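Local coordinates for DUF3013 family protein (Enterococcus faecalis, PDB 3NAT) that is of unknown function, a conserved bacterial protein of the DUF3013 family built as an alpha-beta half sandwich, at residues 38-43 / 67-72; 105-110 / 136-141. All coordinates share one frame; numbering follows the deposited sequence.

Contact 1: 38-43 / 67-72; sequences EVIVRL and EFEDGL
R42 and E69 face each other as a non-hydrogen-bonded antiparallel pair, and their side chains run side by side on the same face of the sheet. From R42 CB, which lies by the carbonyl oxygen of F68, the chain goes on to CG, placed 3.6 Å from E67 OE2 and equally near the carboxylate of E69. CD then passes E69 OE2, and NE reaches that oxygen at 2.9 Å, a salt bridge whose hydrogen bond is weak, bent to 125° at the hydrogen. E67 OE2 is a longer partner, 3.6 Å from R42 NE and well out of the guanidinium plane, so no N-H points at it and the attraction is probably of charge only. Bends at chi2 and chi3 carry NE back alongside the E69 side chain, and the guanidinium has a further weak, long ion pair with E25. A long flexible cation thus suits a place between two strands that each carry acidic side chains.

The segments lie on strands 36-46 and 65-75, the two central strands of the mixed four-stranded sheet of this alpha-beta half sandwich, and hydrogen-bonded pairs V39-L72, V41-D70 and L43-F68 give the ladder. V39 N to L72 O is nearly straight (2.8 Å, 174°), whereas V41 N to D70 O bends to 133°. V39, V41 and L72, on the face opposite R42, are compact hydrophobic residues that pack against helix 101-125. V39 CB meets L72 CB at 4.4 Å. Between the strands, the CA-H of G71 points to V39 O, with G71 CA 3.3 Å from that oxygen. D70, on the same face as V41, turns OD1 to the backbone N-H of G71, within its own strand.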
ATOM      1  N   GLU A  38      -3.245  -8.990  -9.157  1.00 79.86           N
ATOM      2  CA  GLU A  38      -3.252  -7.860 -10.075  1.00 80.72           C
ATOM      3  C   GLU A  38      -4.215  -8.084 -11.222  1.00 87.17           C
ATOM      4  O   GLU A  38      -4.230  -9.148 -11.830  1.00 89.51           O
ATOM      5  CB  GLU A  38      -1.854  -7.614 -10.623  1.00 73.87           C
ATOM      6  CG  GLU A  38      -1.760  -6.491 -11.634  1.00 81.62           C
ATOM      7  CD  GLU A  38      -0.339  -6.321 -12.192  1.00101.54           C
ATOM      8  OE1 GLU A  38       0.499  -7.237 -12.000  1.00110.59           O
ATOM      9  OE2 GLU A  38      -0.062  -5.276 -12.825  1.00101.25           O
ATOM     10  N   VAL A  39      -5.023  -7.072 -11.506  1.00 81.25           N
ATOM     11  CA  VAL A  39      -5.924  -7.111 -12.644  1.00 73.63           C
ATOM     12  C   VAL A  39      -5.305  -6.347 -13.794  1.00 77.15           C
ATOM     13  O   VAL A  39      -5.157  -5.135 -13.720  1.00 80.15           O
ATOM     14  CB  VAL A  39      -7.261  -6.453 -12.310  1.00 64.57           C
ATOM     15  CG1 VAL A  39      -8.166  -6.443 -13.528  1.00 65.83           C
ATOM     16  CG2 VAL A  39      -7.917  -7.171 -11.147  1.00 52.23           C
ATOM     17  N   ILE A  40      -4.941  -7.059 -14.855  1.00 83.01           N
ATOM     18  CA  ILE A  40      -4.362  -6.424 -16.027  1.00 79.11           C
ATOM     19  C   ILE A  40      -5.435  -6.051 -17.021  1.00 82.63           C
ATOM     20  O   ILE A  40      -6.450  -6.724 -17.153  1.00 93.41           O
ATOM     21  CB  ILE A  40      -3.375  -7.322 -16.759  1.00 83.24           C
ATOM     22  CG1 ILE A  40      -2.702  -8.305 -15.794  1.00 83.32           C
ATOM     23  CG2 ILE A  40      -2.385  -6.468 -17.554  1.00 82.84           C
ATOM     24  CD1 ILE A  40      -1.938  -7.661 -14.700  1.00 85.70           C
ATOM     25  N   VAL A  41      -5.167  -4.993 -17.761  1.00 84.13           N
ATOM     26  CA  VAL A  41      -6.185  -4.349 -18.551  1.00 84.83           C
ATOM     27  C   VAL A  41      -5.542  -3.786 -19.817  1.00 91.74           C
ATOM     28  O   VAL A  41      -4.498  -3.134 -19.747  1.00 86.49           O
ATOM     29  CB  VAL A  41      -6.820  -3.239 -17.700  1.00 80.88           C
ATOM     30  CG1 VAL A  41      -7.001  -1.973 -18.492  1.00 87.84           C
ATOM     31  CG2 VAL A  41      -8.126  -3.714 -17.105  1.00 82.40           C
ATOM     32  N   ARG A  42      -6.141  -4.061 -20.973  1.00 87.68           N
ATOM     33  CA  ARG A  42      -5.603  -3.553 -22.233  1.00 89.41           C
ATOM     34  C   ARG A  42      -6.668  -2.932 -23.113  1.00 86.59           C
ATOM     35  O   ARG A  42      -7.667  -3.567 -23.422  1.00100.98           O
ATOM     36  CB  ARG A  42      -4.914  -4.664 -23.026  1.00 96.67           C
ATOM     37  CG  ARG A  42      -3.611  -5.145 -22.444  1.00110.34           C
ATOM     38  CD  ARG A  42      -3.654  -6.639 -22.246  1.00125.49           C
ATOM     39  NE  ARG A  42      -2.383  -7.266 -22.578  1.00142.40           N
ATOM     40  CZ  ARG A  42      -2.256  -8.551 -22.892  1.00162.42           C
ATOM     41  NH1 ARG A  42      -1.063  -9.052 -23.184  1.00169.83           N
ATOM     42  NH2 ARG A  42      -3.329  -9.334 -22.918  1.00168.27           N
ATOM     43  N   LEU A  43      -6.440  -1.692 -23.527  1.00 83.33           N
ATOM     44  CA  LEU A  43      -7.257  -1.068 -24.561  1.00 87.87           C
ATOM     45  C   LEU A  43      -6.513  -1.037 -25.895  1.00101.64           C
ATOM     46  O   LEU A  43      -5.298  -0.859 -25.939  1.00 99.34           O
ATOM     47  CB  LEU A  43      -7.656   0.351 -24.158  1.00 82.09           C
ATOM     48  CG  LEU A  43      -8.473   0.479 -22.871  1.00 85.69           C
ATOM     49  CD1 LEU A  43      -8.911   1.919 -22.625  1.00 85.16           C
ATOM     50  CD2 LEU A  43      -9.679  -0.442 -22.920  1.00 89.78           C
ATOM     51  N   GLU A  67      -1.833  -0.013 -28.517  1.00101.74           N
ATOM     52  CA  GLU A  67      -2.265  -0.805 -27.383  1.00 99.60           C
ATOM     53  C   GLU A  67      -1.899  -0.074 -26.102  1.00103.11           C
ATOM     54  O   GLU A  67      -0.798   0.452 -25.966  1.00115.06           O
ATOM     55  CB  GLU A  67      -1.591  -2.174 -27.406  1.00106.59           C
ATOM     56  CG  GLU A  67      -1.332  -2.750 -26.022  1.00121.00           C
ATOM     57  CD  GLU A  67      -1.072  -4.244 -26.061  1.00138.48           C
ATOM     58  OE1 GLU A  67      -0.801  -4.762 -27.166  1.00145.82           O
ATOM     59  OE2 GLU A  67      -1.146  -4.898 -24.995  1.00140.59           O
ATOM     60  N   PHE A  68      -2.832  -0.022 -25.166  1.00 92.74           N
ATOM     61  CA  PHE A  68      -2.549   0.597 -23.888  1.00 87.52           C
ATOM     62  C   PHE A  68      -2.817  -0.399 -22.778  1.00 85.72           C
ATOM     63  O   PHE A  68      -3.903  -0.956 -22.688  1.00 91.25           O
ATOM     64  CB  PHE A  68      -3.397   1.843 -23.694  1.00 83.54           C
ATOM     65  CG  PHE A  68      -3.153   2.531 -22.391  1.00 83.99           C
ATOM     66  CD1 PHE A  68      -2.338   3.638 -22.329  1.00 85.93           C
ATOM     67  CD2 PHE A  68      -3.724   2.057 -21.226  1.00 84.82           C
ATOM     68  CE1 PHE A  68      -2.104   4.273 -21.138  1.00 93.12           C
ATOM     69  CE2 PHE A  68      -3.496   2.687 -20.030  1.00 87.46           C
ATOM     70  CZ  PHE A  68      -2.686   3.803 -19.985  1.00 92.67           C
ATOM     71  N   GLU A  69      -1.822  -0.628 -21.934  1.00 80.84           N
ATOM     72  CA  GLU A  69      -1.982  -1.591 -20.862  1.00 77.98           C
ATOM     73  C   GLU A  69      -1.813  -0.932 -19.504  1.00 83.32           C
ATOM     74  O   GLU A  69      -1.034   0.002 -19.352  1.00 94.47           O
ATOM     75  CB  GLU A  69      -0.995  -2.736 -21.018  1.00 77.45           C
ATOM     76  CG  GLU A  69      -1.081  -3.754 -19.906  1.00 98.15           C
ATOM     77  CD  GLU A  69      -0.151  -4.925 -20.114  1.00119.50           C
ATOM     78  OE1 GLU A  69       1.003  -4.853 -19.634  1.00128.46           O
ATOM     79  OE2 GLU A  69      -0.573  -5.914 -20.757  1.00126.30           O
ATOM     80  N   ASP A  70      -2.564  -1.416 -18.523  1.00 78.86           N
ATOM     81  CA  ASP A  70      -2.432  -0.944 -17.150  1.00 76.06           C
ATOM     82  C   ASP A  70      -2.797  -2.056 -16.169  1.00 74.22           C
ATOM     83  O   ASP A  70      -3.210  -3.142 -16.574  1.00 80.31           O
ATOM     84  CB  ASP A  70      -3.295   0.297 -16.913  1.00 77.56           C
ATOM     85  CG  ASP A  70      -2.686   1.245 -15.896  1.00 94.10           C
ATOM     86  OD1 ASP A  70      -1.925   0.782 -15.018  1.00105.98           O
ATOM     87  OD2 ASP A  70      -2.967   2.460 -15.981  1.00 97.98           O
ATOM     88  N   GLY A  71      -2.636  -1.781 -14.880  1.00 70.73           N
ATOM     89  CA  GLY A  71      -2.905  -2.770 -13.854  1.00 72.00           C
ATOM     90  C   GLY A  71      -3.426  -2.184 -12.555  1.00 76.74           C
ATOM     91  O   GLY A  71      -3.044  -1.071 -12.151  1.00 80.13           O
ATOM     92  N   LEU A  72      -4.302  -2.951 -11.906  1.00 67.12           N
ATOM     93  CA  LEU A  72      -4.899  -2.591 -10.627  1.00 65.49           C
ATOM     94  C   LEU A  72      -4.558  -3.666  -9.598  1.00 70.32           C
ATOM     95  O   LEU A  72      -4.805  -4.844  -9.829  1.00 78.41           O
ATOM     96  CB  LEU A  72      -6.412  -2.463 -10.783  1.00 67.36           C
ATOM     97  CG  LEU A  72      -6.900  -1.424 -11.797  1.00 69.08           C
ATOM     98  CD1 LEU A  72      -6.834  -1.966 -13.208  1.00 62.05           C
ATOM     99  CD2 LEU A  72      -8.315  -0.987 -11.475  1.00 71.35           C
TER

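Contact 2: 105-110 / 136-141; sequences DGFIHY and LHWEPA
W138 lays one face of its indole against the edge of Y110, at the meeting of helix 101-125 with the segment leading into helix 140-151. Along 136-141, H137 comes to the tyrosine through its backbone, H137 O being 3.7 Å from Y110 OH. At W138 the side chain takes over. With CG anti to the backbone N (chi1 -177°), the indole reaches across to the helix, where Y110 CE2 sits over the centre of the indole, 3.5 Å from W138 CD2. The planes meet at 67° in an edge-to-face pair, which sets the hydrogen-bearing rim of the phenol against the tryptophan's pi cloud. Farther along the indole, W138 CH2 touches F107 CD1 at 3.7 Å, with the two rings set obliquely. A citrate, probably from the crystallisation liquor, lies near the W138 side chain.

E139 follows, at the N-cap position, and its backbone N donates to Y110 OH at 2.8 Å (150°). A tyrosine suits this place because one residue supplies both an apolar ring edge for the indole and a hydroxyl for the backbone; the bond lies in the ring plane and ties the phenol to the start of the helix. E139 CB lies 3.5 Å from Y110 OH. Helix 140-151 then begins with P140, and F143 adds another edge-to-face partner to W138. Together F107, Y110 and W138 form an aromatic cluster that packs the residues leading into helix 140-151 against helix 101-125.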
ATOM      1  N   ASP A 105     -17.371  -5.874  -5.614  1.00 73.49           N
ATOM      2  CA  ASP A 105     -18.401  -5.580  -6.598  1.00 75.60           C
ATOM      3  C   ASP A 105     -18.324  -4.155  -7.110  1.00 83.17           C
ATOM      4  O   ASP A 105     -18.430  -3.924  -8.309  1.00 89.47           O
ATOM      5  CB  ASP A 105     -19.776  -5.848  -6.011  1.00 77.61           C
ATOM      6  CG  ASP A 105     -20.098  -7.323  -5.956  1.00 91.71           C
ATOM      7  OD1 ASP A 105     -19.412  -8.083  -6.666  1.00 97.23           O
ATOM      8  OD2 ASP A 105     -21.034  -7.718  -5.219  1.00 90.88           O
ATOM      9  N   GLY A 106     -18.142  -3.203  -6.203  1.00 79.72           N
ATOM     10  CA  GLY A 106     -18.008  -1.811  -6.587  1.00 72.29           C
ATOM     11  C   GLY A 106     -16.808  -1.657  -7.498  1.00 73.19           C
ATOM     12  O   GLY A 106     -16.778  -0.841  -8.422  1.00 72.88           O
ATOM     13  N   PHE A 107     -15.802  -2.468  -7.234  1.00 74.98           N
ATOM     14  CA  PHE A 107     -14.607  -2.456  -8.042  1.00 72.85           C
ATOM     15  C   PHE A 107     -14.948  -2.848  -9.474  1.00 76.87           C
ATOM     16  O   PHE A 107     -14.654  -2.119 -10.419  1.00 78.72           O
ATOM     17  CB  PHE A 107     -13.599  -3.417  -7.448  1.00 64.13           C
ATOM     18  CG  PHE A 107     -12.409  -3.644  -8.308  1.00 70.51           C
ATOM     19  CD1 PHE A 107     -11.315  -2.790  -8.241  1.00 71.68           C
ATOM     20  CD2 PHE A 107     -12.366  -4.724  -9.176  1.00 70.64           C
ATOM     21  CE1 PHE A 107     -10.194  -3.010  -9.027  1.00 72.95           C
ATOM     22  CE2 PHE A 107     -11.248  -4.950  -9.975  1.00 70.89           C
ATOM     23  CZ  PHE A 107     -10.160  -4.092  -9.898  1.00 74.61           C
ATOM     24  N   ILE A 108     -15.584  -4.000  -9.628  1.00 75.14           N
ATOM     25  CA  ILE A 108     -15.994  -4.469 -10.941  1.00 71.62           C
ATOM     26  C   ILE A 108     -16.774  -3.414 -11.710  1.00 75.54           C
ATOM     27  O   ILE A 108     -16.508  -3.161 -12.876  1.00 86.79           O
ATOM     28  CB  ILE A 108     -16.852  -5.729 -10.833  1.00 76.33           C
ATOM     29  CG1 ILE A 108     -16.026  -6.877 -10.253  1.00 80.03           C
ATOM     30  CG2 ILE A 108     -17.401  -6.113 -12.195  1.00 84.29           C
ATOM     31  CD1 ILE A 108     -14.790  -7.206 -11.074  1.00 81.85           C
ATOM     32  N   HIS A 109     -17.736  -2.788 -11.056  1.00 75.56           N
ATOM     33  CA  HIS A 109     -18.629  -1.879 -11.758  1.00 69.70           C
ATOM     34  C   HIS A 109     -18.021  -0.527 -12.015  1.00 74.01           C
ATOM     35  O   HIS A 109     -18.358   0.129 -12.999  1.00 79.64           O
ATOM     36  CB  HIS A 109     -19.959  -1.766 -11.024  1.00 75.91           C
ATOM     37  CG  HIS A 109     -20.720  -3.054 -11.008  1.00 90.47           C
ATOM     38  ND1 HIS A 109     -21.467  -3.487 -12.081  1.00 94.93           N
ATOM     39  CD2 HIS A 109     -20.794  -4.030 -10.073  1.00 94.44           C
ATOM     40  CE1 HIS A 109     -21.991  -4.668 -11.798  1.00103.21           C
ATOM     41  NE2 HIS A 109     -21.597  -5.020 -10.588  1.00105.96           N
ATOM     42  N   TYR A 110     -17.114  -0.108 -11.141  1.00 70.44           N
ATOM     43  CA  TYR A 110     -16.416   1.138 -11.378  1.00 66.26           C
ATOM     44  C   TYR A 110     -15.381   0.922 -12.478  1.00 76.89           C
ATOM     45  O   TYR A 110     -15.274   1.701 -13.420  1.00 78.71           O
ATOM     46  CB  TYR A 110     -15.752   1.643 -10.112  1.00 61.27           C
ATOM     47  CG  TYR A 110     -15.030   2.939 -10.353  1.00 70.59           C
ATOM     48  CD1 TYR A 110     -15.641   3.954 -11.079  1.00 69.56           C
ATOM     49  CD2 TYR A 110     -13.749   3.156  -9.866  1.00 69.38           C
ATOM     50  CE1 TYR A 110     -15.010   5.140 -11.312  1.00 67.53           C
ATOM     51  CE2 TYR A 110     -13.102   4.362 -10.096  1.00 73.90           C
ATOM     52  CZ  TYR A 110     -13.745   5.343 -10.827  1.00 71.89           C
ATOM     53  OH  TYR A 110     -13.142   6.546 -11.089  1.00 72.62           O
ATOM     54  N   LEU A 136      -5.620   6.531 -17.868  1.00 90.95           N
ATOM     55  CA  LEU A 136      -6.839   6.075 -17.230  1.00 77.36           C
ATOM     56  C   LEU A 136      -7.027   6.831 -15.925  1.00 85.05           C
ATOM     57  O   LEU A 136      -6.058   7.147 -15.233  1.00 95.67           O
ATOM     58  CB  LEU A 136      -6.734   4.586 -16.955  1.00 72.25           C
ATOM     59  CG  LEU A 136      -7.557   3.651 -17.834  1.00 73.71           C
ATOM     60  CD1 LEU A 136      -7.774   4.236 -19.208  1.00 76.87           C
ATOM     61  CD2 LEU A 136      -6.892   2.283 -17.907  1.00 65.16           C
ATOM     62  N   HIS A 137      -8.272   7.127 -15.586  1.00 80.53           N
ATOM     63  CA  HIS A 137      -8.539   7.911 -14.391  1.00 82.44           C
ATOM     64  C   HIS A 137      -9.335   7.138 -13.360  1.00 79.73           C
ATOM     65  O   HIS A 137     -10.465   6.728 -13.608  1.00 83.64           O
ATOM     66  CB  HIS A 137      -9.236   9.217 -14.758  1.00 88.47           C
ATOM     67  CG  HIS A 137      -8.477  10.028 -15.760  1.00103.17           C
ATOM     68  ND1 HIS A 137      -7.320  10.707 -15.441  1.00105.58           N
ATOM     69  CD2 HIS A 137      -8.695  10.244 -17.079  1.00102.81           C
ATOM     70  CE1 HIS A 137      -6.863  11.315 -16.520  1.00106.80           C
ATOM     71  NE2 HIS A 137      -7.677  11.049 -17.526  1.00107.50           N
ATOM     72  N   TRP A 138      -8.725   6.939 -12.199  1.00 68.42           N
ATOM     73  CA  TRP A 138      -9.386   6.255 -11.111  1.00 69.99           C
ATOM     74  C   TRP A 138      -9.681   7.256 -10.000  1.00 78.64           C
ATOM     75  O   TRP A 138      -8.799   7.615  -9.233  1.00 89.65           O
ATOM     76  CB  TRP A 138      -8.500   5.122 -10.605  1.00 63.74           C
ATOM     77  CG  TRP A 138      -9.135   4.324  -9.542  1.00 63.71           C
ATOM     78  CD1 TRP A 138      -9.202   4.628  -8.212  1.00 65.78           C
ATOM     79  CD2 TRP A 138      -9.816   3.082  -9.703  1.00 64.82           C
ATOM     80  NE1 TRP A 138      -9.878   3.648  -7.537  1.00 71.34           N
ATOM     81  CE2 TRP A 138     -10.263   2.684  -8.432  1.00 67.98           C
ATOM     82  CE3 TRP A 138     -10.085   2.262 -10.801  1.00 58.09           C
ATOM     83  CZ2 TRP A 138     -10.971   1.502  -8.231  1.00 66.89           C
ATOM     84  CZ3 TRP A 138     -10.780   1.086 -10.592  1.00 62.03           C
ATOM     85  CH2 TRP A 138     -11.215   0.720  -9.323  1.00 67.29           C
ATOM     86  N   GLU A 139     -10.923   7.719  -9.944  1.00 80.64           N
ATOM     87  CA  GLU A 139     -11.373   8.651  -8.916  1.00 79.74           C
ATOM     88  C   GLU A 139     -11.946   7.900  -7.729  1.00 80.00           C
ATOM     89  O   GLU A 139     -13.062   7.399  -7.782  1.00 89.09           O
ATOM     90  CB  GLU A 139     -12.457   9.576  -9.467  1.00 85.51           C
ATOM     91  CG  GLU A 139     -11.997  10.480 -10.574  1.00101.49           C
ATOM     92  CD  GLU A 139     -11.173  11.636 -10.062  1.00115.70           C
ATOM     93  OE1 GLU A 139     -11.280  11.950  -8.855  1.00109.18           O
ATOM     94  OE2 GLU A 139     -10.424  12.232 -10.868  1.00129.50           O
ATOM     95  N   PRO A 140     -11.185   7.834  -6.642  1.00 70.72           N
ATOM     96  CA  PRO A 140     -11.571   7.172  -5.390  1.00 63.13           C
ATOM     97  C   PRO A 140     -13.001   7.508  -4.984  1.00 71.67           C
ATOM     98  O   PRO A 140     -13.772   6.614  -4.644  1.00 82.54           O
ATOM     99  CB  PRO A 140     -10.609   7.778  -4.379  1.00 59.44           C
ATOM    100  CG  PRO A 140      -9.393   8.132  -5.186  1.00 56.52           C
ATOM    101  CD  PRO A 140      -9.881   8.507  -6.552  1.00 58.33           C
ATOM    102  N   ALA A 141     -13.350   8.789  -5.028  1.00 67.92           N
ATOM    103  CA  ALA A 141     -14.700   9.221  -4.692  1.00 66.71           C
ATOM    104  C   ALA A 141     -15.779   8.533  -5.539  1.00 76.25           C
ATOM    105  O   ALA A 141     -16.882   8.289  -5.062  1.00 82.08           O
ATOM    106  CB  ALA A 141     -14.815  10.710  -4.806  1.00 64.01           C
TER

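In the fold
From the N terminus, the chain passes helix 9-20 and strand 25-31 before it enters contact 1, where 38-43 pairs with 67-72 and closes off 23 intervening residues, some unmodelled. It then adds strand 90-92 at the sheet edge and runs into helix 101-125. Contact 2 closes off another 25 residues, mostly the rest of that helix, when the chain returns along 136-141 to meet 105-110. The two closures follow in series and neither nest nor cross. Their centres are 14 Å apart, yet they touch: L72 CD2 lies 3.3 Å from W138 CZ3, and F68 packs on L136. Sheet, long helix and the entry to helix 140-151 thus share one hydrophobic layer.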